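Local coordinates for protein alcohol oxidase (Myceliophthora thermophila, PDB 6F74) that binds FAD and probably works as an oxygen-dependent oxidase of the vanillyl-alcohol oxidase type, at residues 328-342 against 445-459. Sequence-based numbering, arbitrary orientation.
Sequences KDLLDAIAVLHQQLP and LTDYNKVREAIEVVA
R452 lays one face of its guanidinium group over L331, whose CB stands 3.5 Å above the centre of that plane, while its nitrogens reach three partners. NE forms a salt bridge of 2.6 Å with OD1 of D332, near the guanidinium plane and received on the carboxylate's anti lone pair. NH2 adds a weak second bond to the same oxygen, and an ordinary one of 3.2 Å to the carbonyl O of K328, which is tilted from the plane and also accepts from the backbone N of D332. NH1 reaches one turn further along its own helix to a salt bridge with OE1 of E456, whose other oxygen pairs with R357. CG lies anti to the backbone N, and the bend at chi2 (53°) brings the guanidinium over the first turn of helix 328-342. An alanine in place of R452 would probably leave OD1 of D332 without its salt-bridge partner and open a gap over L331.

Alongside this polar cluster, the two helices interlock as knobs into holes, with Y448, R452 and I455 as knobs from one side. From the other, A335 drops among these three and V451, a small side chain consistent with the 8.8 Å approach of the axes, inclined at 122°. I455 points CD1 onto the centre of the H338 ring, a CH-pi contact 3.9 Å from the centroid; H338 ND1 is meanwhile tied to I334 O. At the other end, NE2 of Q339 donates to L445 O (2.9 Å), with the acceptor in the amide plane, and OE1 lies at the edge of the Y448 ring.

Both helices pack on the seven-stranded antiparallel sheet, where H338 meets M500 and I334 meets W355, away from the FAD. The chemistry is thus divided: an apolar seam turned to the sheet, and a salt-bridge network of K328, D332, R452 and E456 in which acids and bases alternate, so that the like charges of K328 and R452 are probably offset by D332 between them.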
ATOM      1  N   LYS A 328      14.534  26.484  10.726  1.00 25.43           N
ATOM      2  CA  LYS A 328      15.090  26.887   9.441  1.00 25.49           C
ATOM      3  C   LYS A 328      16.299  26.002   9.033  1.00 25.02           C
ATOM      4  O   LYS A 328      16.301  25.485   7.925  1.00 24.68           O
ATOM      5  CB  LYS A 328      15.444  28.358   9.456  1.00 26.31           C
ATOM      6  CG  LYS A 328      15.812  28.886   8.084  1.00 26.50           C
ATOM      7  CD  LYS A 328      16.314  30.320   8.140  1.00 27.37           C
ATOM      8  CE  LYS A 328      16.976  30.702   6.816  1.00 27.55           C
ATOM      9  NZ  LYS A 328      18.082  29.762   6.413  1.00 27.00           N
ATOM     10  N   ASP A 329      17.268  25.816   9.944  1.00 25.06           N
ATOM     11  CA  ASP A 329      18.489  25.070   9.599  1.00 24.73           C
ATOM     12  C   ASP A 329      18.255  23.583   9.308  1.00 24.03           C
ATOM     13  O   ASP A 329      18.828  23.035   8.381  1.00 23.78           O
ATOM     14  CB  ASP A 329      19.540  25.167  10.718  1.00 24.97           C
ATOM     15  CG  ASP A 329      20.007  26.583  10.980  1.00 25.71           C
ATOM     16  OD1 ASP A 329      20.215  27.387  10.057  1.00 26.01           O
ATOM     17  OD2 ASP A 329      20.159  26.880  12.161  1.00 26.03           O
ATOM     18  N   LEU A 330      17.409  22.949  10.117  1.00 23.79           N
ATOM     19  CA  LEU A 330      16.998  21.563   9.885  1.00 23.18           C
ATOM     20  C   LEU A 330      16.394  21.368   8.517  1.00 22.93           C
ATOM     21  O   LEU A 330      16.707  20.409   7.803  1.00 22.56           O
ATOM     22  CB  LEU A 330      15.983  21.088  10.946  1.00 23.06           C
ATOM     23  CG  LEU A 330      15.438  19.663  10.690  1.00 22.48           C
ATOM     24  CD1 LEU A 330      16.587  18.646  10.715  1.00 22.24           C
ATOM     25  CD2 LEU A 330      14.359  19.294  11.670  1.00 22.43           C
ATOM     26  N   LEU A 331      15.497  22.256   8.163  1.00 23.20           N
ATOM     27  CA  LEU A 331      14.794  22.150   6.882  1.00 23.05           C
ATOM     28  C   LEU A 331      15.702  22.516   5.725  1.00 23.23           C
ATOM     29  O   LEU A 331      15.551  21.948   4.657  1.00 23.00           O
ATOM     30  CB  LEU A 331      13.506  22.989   6.880  1.00 23.36           C
ATOM     31  CG  LEU A 331      12.363  22.615   7.841  1.00 23.21           C
ATOM     32  CD1 LEU A 331      11.046  23.284   7.480  1.00 23.48           C
ATOM     33  CD2 LEU A 331      12.105  21.118   7.947  1.00 22.57           C
ATOM     34  N   ASP A 332      16.660  23.427   5.923  1.00 23.69           N
ATOM     35  CA  ASP A 332      17.676  23.709   4.894  1.00 23.89           C
ATOM     36  C   ASP A 332      18.408  22.400   4.540  1.00 23.43           C
ATOM     37  O   ASP A 332      18.572  22.067   3.369  1.00 23.37           O
ATOM     38  CB  ASP A 332      18.713  24.758   5.365  1.00 24.43           C
ATOM     39  CG  ASP A 332      18.126  26.194   5.479  1.00 25.07           C
ATOM     40  OD1 ASP A 332      16.941  26.422   5.188  1.00 25.12           O
ATOM     41  OD2 ASP A 332      18.874  27.108   5.857  1.00 25.57           O
ATOM     42  N   ALA A 333      18.838  21.669   5.571  1.00 23.17           N
ATOM     43  CA  ALA A 333      19.615  20.448   5.405  1.00 22.83           C
ATOM     44  C   ALA A 333      18.780  19.337   4.779  1.00 22.38           C
ATOM     45  O   ALA A 333      19.296  18.566   4.002  1.00 22.25           O
ATOM     46  CB  ALA A 333      20.176  20.000   6.744  1.00 22.76           C
ATOM     47  N   ILE A 334      17.490  19.277   5.110  1.00 22.19           N
ATOM     48  CA  ILE A 334      16.566  18.296   4.526  1.00 21.79           C
ATOM     49  C   ILE A 334      16.356  18.587   3.036  1.00 21.93           C
ATOM     50  O   ILE A 334      16.329  17.661   2.201  1.00 21.71           O
ATOM     51  CB  ILE A 334      15.234  18.244   5.311  1.00 21.63           C
ATOM     52  CG1 ILE A 334      15.523  17.603   6.673  1.00 21.48           C
ATOM     53  CG2 ILE A 334      14.180  17.437   4.560  1.00 21.29           C
ATOM     54  CD1 ILE A 334      14.375  17.581   7.651  1.00 21.41           C
ATOM     55  N   ALA A 335      16.243  19.864   2.702  1.00 22.37           N
ATOM     56  CA  ALA A 335      16.201  20.274   1.313  1.00 22.64           C
ATOM     57  C   ALA A 335      17.470  19.823   0.571  1.00 22.72           C
ATOM     58  O   ALA A 335      17.362  19.219  -0.478  1.00 22.66           O
ATOM     59  CB  ALA A 335      16.010  21.774   1.200  1.00 23.20           C
ATOM     60  N   VAL A 336      18.647  20.097   1.141  1.00 22.89           N
ATOM     61  CA  VAL A 336      19.926  19.677   0.550  1.00 23.01           C
ATOM     62  C   VAL A 336      19.968  18.165   0.366  1.00 22.60           C
ATOM     63  O   VAL A 336      20.383  17.680  -0.666  1.00 22.71           O
ATOM     64  CB  VAL A 336      21.149  20.120   1.415  1.00 23.23           C
ATOM     65  CG1 VAL A 336      22.437  19.419   0.981  1.00 23.30           C
ATOM     66  CG2 VAL A 336      21.347  21.627   1.335  1.00 23.77           C
ATOM     67  N   LEU A 337      19.548  17.437   1.395  1.00 22.20           N
ATOM     68  CA  LEU A 337      19.540  15.988   1.388  1.00 21.85           C
ATOM     69  C   LEU A 337      18.676  15.459   0.248  1.00 21.73           C
ATOM     70  O   LEU A 337      19.066  14.511  -0.443  1.00 21.72           O
ATOM     71  CB  LEU A 337      19.031  15.442   2.736  1.00 21.51           C
ATOM     72  CG  LEU A 337      18.807  13.929   2.864  1.00 21.16           C
ATOM     73  CD1 LEU A 337      19.082  13.450   4.285  1.00 21.05           C
ATOM     74  CD2 LEU A 337      17.391  13.486   2.467  1.00 20.87           C
ATOM     75  N   HIS A 338      17.492  16.045   0.085  1.00 21.70           N
ATOM     76  CA  HIS A 338      16.626  15.679  -1.029  1.00 21.65           C
ATOM     77  C   HIS A 338      17.356  15.842  -2.373  1.00 22.07           C
ATOM     78  O   HIS A 338      17.244  14.982  -3.239  1.00 22.05           O
ATOM     79  CB  HIS A 338      15.298  16.458  -1.023  1.00 21.66           C
ATOM     80  CG  HIS A 338      14.262  15.880  -0.104  1.00 21.23           C
ATOM     81  ND1 HIS A 338      14.401  15.853   1.264  1.00 21.07           N
ATOM     82  CD2 HIS A 338      13.052  15.338  -0.366  1.00 20.99           C
ATOM     83  CE1 HIS A 338      13.338  15.291   1.803  1.00 20.75           C
ATOM     84  NE2 HIS A 338      12.503  14.964   0.835  1.00 20.67           N
ATOM     85  N   GLN A 339      18.112  16.923  -2.529  1.00 22.50           N
ATOM     86  CA  GLN A 339      18.908  17.134  -3.755  1.00 22.98           C
ATOM     87  C   GLN A 339      19.990  16.078  -4.012  1.00 22.99           C
ATOM     88  O   GLN A 339      20.437  15.935  -5.154  1.00 23.37           O
ATOM     89  CB  GLN A 339      19.588  18.499  -3.733  1.00 23.47           C
ATOM     90  CG  GLN A 339      18.656  19.693  -3.725  1.00 23.68           C
ATOM     91  CD  GLN A 339      19.438  20.989  -3.849  1.00 24.27           C
ATOM     92  OE1 GLN A 339      20.063  21.426  -2.900  1.00 24.29           O
ATOM     93  NE2 GLN A 339      19.397  21.601  -5.014  1.00 24.81           N
ATOM     94  N   GLN A 340      20.446  15.395  -2.956  1.00 22.67           N
ATOM     95  CA  GLN A 340      21.482  14.383  -3.081  1.00 22.74           C
ATOM     96  C   GLN A 340      20.946  12.986  -3.414  1.00 22.49           C
ATOM     97  O   GLN A 340      21.736  12.080  -3.735  1.00 22.65           O
ATOM     98  CB  GLN A 340      22.288  14.288  -1.796  1.00 22.62           C
ATOM     99  CG  GLN A 340      22.946  15.566  -1.353  1.00 22.89           C
ATOM    100  CD  GLN A 340      23.799  16.189  -2.455  1.00 23.45           C
ATOM    101  OE1 GLN A 340      24.573  15.502  -3.128  1.00 23.68           O
ATOM    102  NE2 GLN A 340      23.640  17.482  -2.650  1.00 23.74           N
ATOM    103  N   LEU A 341      19.622  12.806  -3.357  1.00 22.15           N
ATOM    104  CA  LEU A 341      19.069  11.465  -3.469  1.00 21.88           C
ATOM    105  C   LEU A 341      19.314  10.796  -4.799  1.00 22.22           C
ATOM    106  O   LEU A 341      19.594   9.589  -4.828  1.00 22.20           O
ATOM    107  CB  LEU A 341      17.555  11.430  -3.089  1.00 21.46           C
ATOM    108  CG  LEU A 341      17.240  11.747  -1.623  1.00 21.13           C
ATOM    109  CD1 LEU A 341      15.750  11.551  -1.384  1.00 20.78           C
ATOM    110  CD2 LEU A 341      18.072  10.932  -0.640  1.00 21.03           C
ATOM    111  N   PRO A 342      19.226  11.556  -5.914  1.00 22.61           N
ATOM    112  CA  PRO A 342      19.441  10.877  -7.188  1.00 23.01           C
ATOM    113  C   PRO A 342      20.852  10.317  -7.343  1.00 23.37           C
ATOM    114  O   PRO A 342      21.008   9.212  -7.867  1.00 23.54           O
ATOM    115  CB  PRO A 342      19.120  11.959  -8.227  1.00 23.42           C
ATOM    116  CG  PRO A 342      18.163  12.857  -7.524  1.00 23.08           C
ATOM    117  CD  PRO A 342      18.636  12.894  -6.104  1.00 22.72           C
ATOM    118  N   LEU A 445      14.933  18.888  -8.848  1.00 24.50           N
ATOM    119  CA  LEU A 445      15.715  19.128  -7.637  1.00 24.25           C
ATOM    120  C   LEU A 445      16.989  19.915  -7.815  1.00 24.76           C
ATOM    121  O   LEU A 445      17.765  20.035  -6.894  1.00 24.59           O
ATOM    122  CB  LEU A 445      16.104  17.784  -7.012  1.00 23.66           C
ATOM    123  CG  LEU A 445      14.966  16.877  -6.600  1.00 23.09           C
ATOM    124  CD1 LEU A 445      15.550  15.485  -6.377  1.00 22.74           C
ATOM    125  CD2 LEU A 445      14.295  17.407  -5.352  1.00 22.79           C
ATOM    126  N   THR A 446      17.222  20.459  -8.997  1.00 25.43           N
ATOM    127  CA  THR A 446      18.474  21.114  -9.292  1.00 25.97           C
ATOM    128  C   THR A 446      18.458  22.537  -8.717  1.00 26.29           C
ATOM    129  O   THR A 446      19.526  23.077  -8.372  1.00 26.53           O
ATOM    130  CB  THR A 446      18.747  21.150 -10.802  1.00 26.67           C
ATOM    131  OG1 THR A 446      17.764  21.960 -11.438  1.00 27.11           O
ATOM    132  CG2 THR A 446      18.707  19.737 -11.429  1.00 26.45           C
ATOM    133  N   ASP A 447      17.278  23.144  -8.585  1.00 26.34           N
ATOM    134  CA  ASP A 447      17.171  24.479  -7.973  1.00 26.69           C
ATOM    135  C   ASP A 447      16.853  24.335  -6.486  1.00 26.08           C
ATOM    136  O   ASP A 447      15.733  24.029  -6.103  1.00 25.71           O
ATOM    137  CB  ASP A 447      16.092  25.313  -8.684  1.00 27.25           C
ATOM    138  CG  ASP A 447      16.047  26.777  -8.167  1.00 27.80           C
ATOM    139  OD1 ASP A 447      16.182  26.987  -6.944  1.00 27.49           O
ATOM    140  OD2 ASP A 447      15.896  27.721  -8.989  1.00 28.61           O
ATOM    141  N   TYR A 448      17.840  24.599  -5.647  1.00 26.04           N
ATOM    142  CA  TYR A 448      17.681  24.535  -4.215  1.00 25.59           C
ATOM    143  C   TYR A 448      16.470  25.314  -3.687  1.00 25.71           C
ATOM    144  O   TYR A 448      15.778  24.844  -2.775  1.00 25.21           O
ATOM    145  CB  TYR A 448      18.945  25.023  -3.500  1.00 25.76           C
ATOM    146  CG  TYR A 448      18.708  25.252  -2.020  1.00 25.50           C
ATOM    147  CD1 TYR A 448      18.703  24.182  -1.118  1.00 24.83           C
ATOM    148  CD2 TYR A 448      18.437  26.546  -1.519  1.00 26.00           C
ATOM    149  CE1 TYR A 448      18.463  24.396   0.232  1.00 24.68           C
ATOM    150  CE2 TYR A 448      18.193  26.748  -0.172  1.00 25.84           C
ATOM    151  CZ  TYR A 448      18.180  25.670   0.686  1.00 25.18           C
ATOM    152  OH  TYR A 448      17.958  25.884   2.006  1.00 25.10           O
ATOM    153  N   ASN A 449      16.216  26.493  -4.227  1.00 26.42           N
ATOM    154  CA  ASN A 449      15.157  27.342  -3.682  1.00 26.68           C
ATOM    155  C   ASN A 449      13.793  26.719  -3.888  1.00 26.32           C
ATOM    156  O   ASN A 449      12.958  26.737  -2.973  1.00 26.09           O
ATOM    157  CB  ASN A 449      15.222  28.764  -4.244  1.00 27.63           C
ATOM    158  CG  ASN A 449      16.395  29.550  -3.686  1.00 28.01           C
ATOM    159  OD1 ASN A 449      16.769  29.363  -2.525  1.00 27.64           O
ATOM    160  ND2 ASN A 449      16.964  30.448  -4.493  1.00 28.79           N
ATOM    161  N   LYS A 450      13.576  26.118  -5.055  1.00 26.29           N
ATOM    162  CA  LYS A 450      12.309  25.415  -5.318  1.00 25.94           C
ATOM    163  C   LYS A 450      12.079  24.231  -4.382  1.00 25.08           C
ATOM    164  O   LYS A 450      10.949  23.965  -3.951  1.00 24.80           O
ATOM    165  CB  LYS A 450      12.232  24.958  -6.772  1.00 26.13           C
ATOM    166  CG  LYS A 450      12.104  26.101  -7.740  1.00 27.05           C
ATOM    167  CD  LYS A 450      12.011  25.646  -9.165  1.00 27.32           C
ATOM    168  CE  LYS A 450      12.077  26.856 -10.082  1.00 28.35           C
ATOM    169  NZ  LYS A 450      11.989  26.409 -11.483  1.00 28.69           N
ATOM    170  N   VAL A 451      13.163  23.537  -4.075  1.00 24.72           N
ATOM    171  CA  VAL A 451      13.113  22.382  -3.201  1.00 23.98           C
ATOM    172  C   VAL A 451      12.818  22.863  -1.801  1.00 23.89           C
ATOM    173  O   VAL A 451      11.887  22.386  -1.165  1.00 23.52           O
ATOM    174  CB  VAL A 451      14.435  21.596  -3.253  1.00 23.76           C
ATOM    175  CG1 VAL A 451      14.473  20.473  -2.247  1.00 23.10           C
ATOM    176  CG2 VAL A 451      14.646  21.047  -4.654  1.00 23.91           C
ATOM    177  N   ARG A 452      13.609  23.816  -1.330  1.00 24.29           N
ATOM    178  CA  ARG A 452      13.413  24.418  -0.008  1.00 24.36           C
ATOM    179  C   ARG A 452      11.983  24.924   0.221  1.00 24.54           C
ATOM    180  O   ARG A 452      11.408  24.687   1.302  1.00 24.29           O
ATOM    181  CB  ARG A 452      14.421  25.529   0.234  1.00 24.93           C
ATOM    182  CG  ARG A 452      14.487  26.068   1.660  1.00 25.04           C
ATOM    183  CD  ARG A 452      14.686  24.968   2.707  1.00 24.40           C
ATOM    184  NE  ARG A 452      14.765  25.528   4.055  1.00 24.60           N
ATOM    185  CZ  ARG A 452      13.730  25.937   4.795  1.00 24.77           C
ATOM    186  NH1 ARG A 452      12.468  25.866   4.345  1.00 24.72           N
ATOM    187  NH2 ARG A 452      13.971  26.424   6.008  1.00 25.03           N
ATOM    188  N   GLU A 453      11.403  25.547  -0.799  1.00 25.01           N
ATOM    189  CA  GLU A 453      10.016  25.990  -0.746  1.00 25.24           C
ATOM    190  C   GLU A 453       9.007  24.810  -0.621  1.00 24.58           C
ATOM    191  O   GLU A 453       8.015  24.878   0.122  1.00 24.54           O
ATOM    192  CB  GLU A 453       9.697  26.812  -2.009  1.00 25.92           C
ATOM    193  CG  GLU A 453       8.362  27.548  -1.889  1.00 26.37           C
ATOM    194  CD  GLU A 453       7.619  27.813  -3.173  1.00 26.81           C
ATOM    195  OE1 GLU A 453       7.613  26.951  -4.118  1.00 26.49           O
ATOM    196  OE2 GLU A 453       7.055  28.939  -3.151  1.00 27.56           O
ATOM    197  N   ALA A 454       9.258  23.726  -1.346  1.00 24.13           N
ATOM    198  CA  ALA A 454       8.444  22.518  -1.216  1.00 23.51           C
ATOM    199  C   ALA A 454       8.533  21.921   0.198  1.00 23.03           C
ATOM    200  O   ALA A 454       7.510  21.614   0.818  1.00 22.82           O
ATOM    201  CB  ALA A 454       8.868  21.481  -2.242  1.00 23.20           C
ATOM    202  N   ILE A 455       9.756  21.774   0.681  1.00 22.92           N
ATOM    203  CA  ILE A 455      10.024  21.327   2.053  1.00 22.60           C
ATOM    204  C   ILE A 455       9.322  22.223   3.083  1.00 22.94           C
ATOM    205  O   ILE A 455       8.713  21.698   4.008  1.00 22.67           O
ATOM    206  CB  ILE A 455      11.541  21.250   2.335  1.00 22.59           C
ATOM    207  CG1 ILE A 455      12.222  20.158   1.477  1.00 22.26           C
ATOM    208  CG2 ILE A 455      11.844  21.024   3.799  1.00 22.43           C
ATOM    209  CD1 ILE A 455      11.664  18.750   1.605  1.00 21.68           C
ATOM    210  N   GLU A 456       9.381  23.544   2.914  1.00 23.58           N
ATOM    211  CA  GLU A 456       8.725  24.453   3.848  1.00 24.02           C
ATOM    212  C   GLU A 456       7.241  24.148   3.971  1.00 23.91           C
ATOM    213  O   GLU A 456       6.741  24.007   5.067  1.00 23.85           O
ATOM    214  CB  GLU A 456       8.922  25.925   3.434  1.00 24.83           C
ATOM    215  CG  GLU A 456       8.434  26.964   4.437  1.00 25.43           C
ATOM    216  CD  GLU A 456       9.094  26.831   5.797  1.00 25.33           C
ATOM    217  OE1 GLU A 456      10.320  26.519   5.894  1.00 25.11           O
ATOM    218  OE2 GLU A 456       8.360  26.968   6.797  1.00 25.49           O
ATOM    219  N   VAL A 457       6.556  24.027   2.839  1.00 23.90           N
ATOM    220  CA  VAL A 457       5.119  23.687   2.827  1.00 23.79           C
ATOM    221  C   VAL A 457       4.778  22.292   3.385  1.00 23.07           C
ATOM    222  O   VAL A 457       3.899  22.182   4.226  1.00 23.05           O
ATOM    223  CB  VAL A 457       4.494  23.834   1.419  1.00 23.99           C
ATOM    224  CG1 VAL A 457       3.016  23.404   1.427  1.00 23.85           C
ATOM    225  CG2 VAL A 457       4.601  25.269   0.935  1.00 24.83           C
ATOM    226  N   VAL A 458       5.440  21.235   2.898  1.00 22.54           N
ATOM    227  CA  VAL A 458       5.146  19.865   3.398  1.00 21.91           C
ATOM    228  C   VAL A 458       5.571  19.631   4.875  1.00 21.79           C
ATOM    229  O   VAL A 458       5.015  18.752   5.540  1.00 21.45           O
ATOM    230  CB  VAL A 458       5.658  18.710   2.483  1.00 21.44           C
ATOM    231  CG1 VAL A 458       5.095  18.841   1.094  1.00 21.59           C
ATOM    232  CG2 VAL A 458       7.173  18.637   2.451  1.00 21.42           C
ATOM    233  N   ALA A 459       6.525  20.418   5.385  1.00 22.12           N
ATOM    234  CA  ALA A 459       6.852  20.414   6.819  1.00 22.18           C
ATOM    235  C   ALA A 459       5.631  20.708   7.704  1.00 22.41           C
ATOM    236  O   ALA A 459       5.529  20.288   8.858  1.00 22.35           O
ATOM    237  CB  ALA A 459       7.964  21.426   7.102  1.00 22.62           C
TER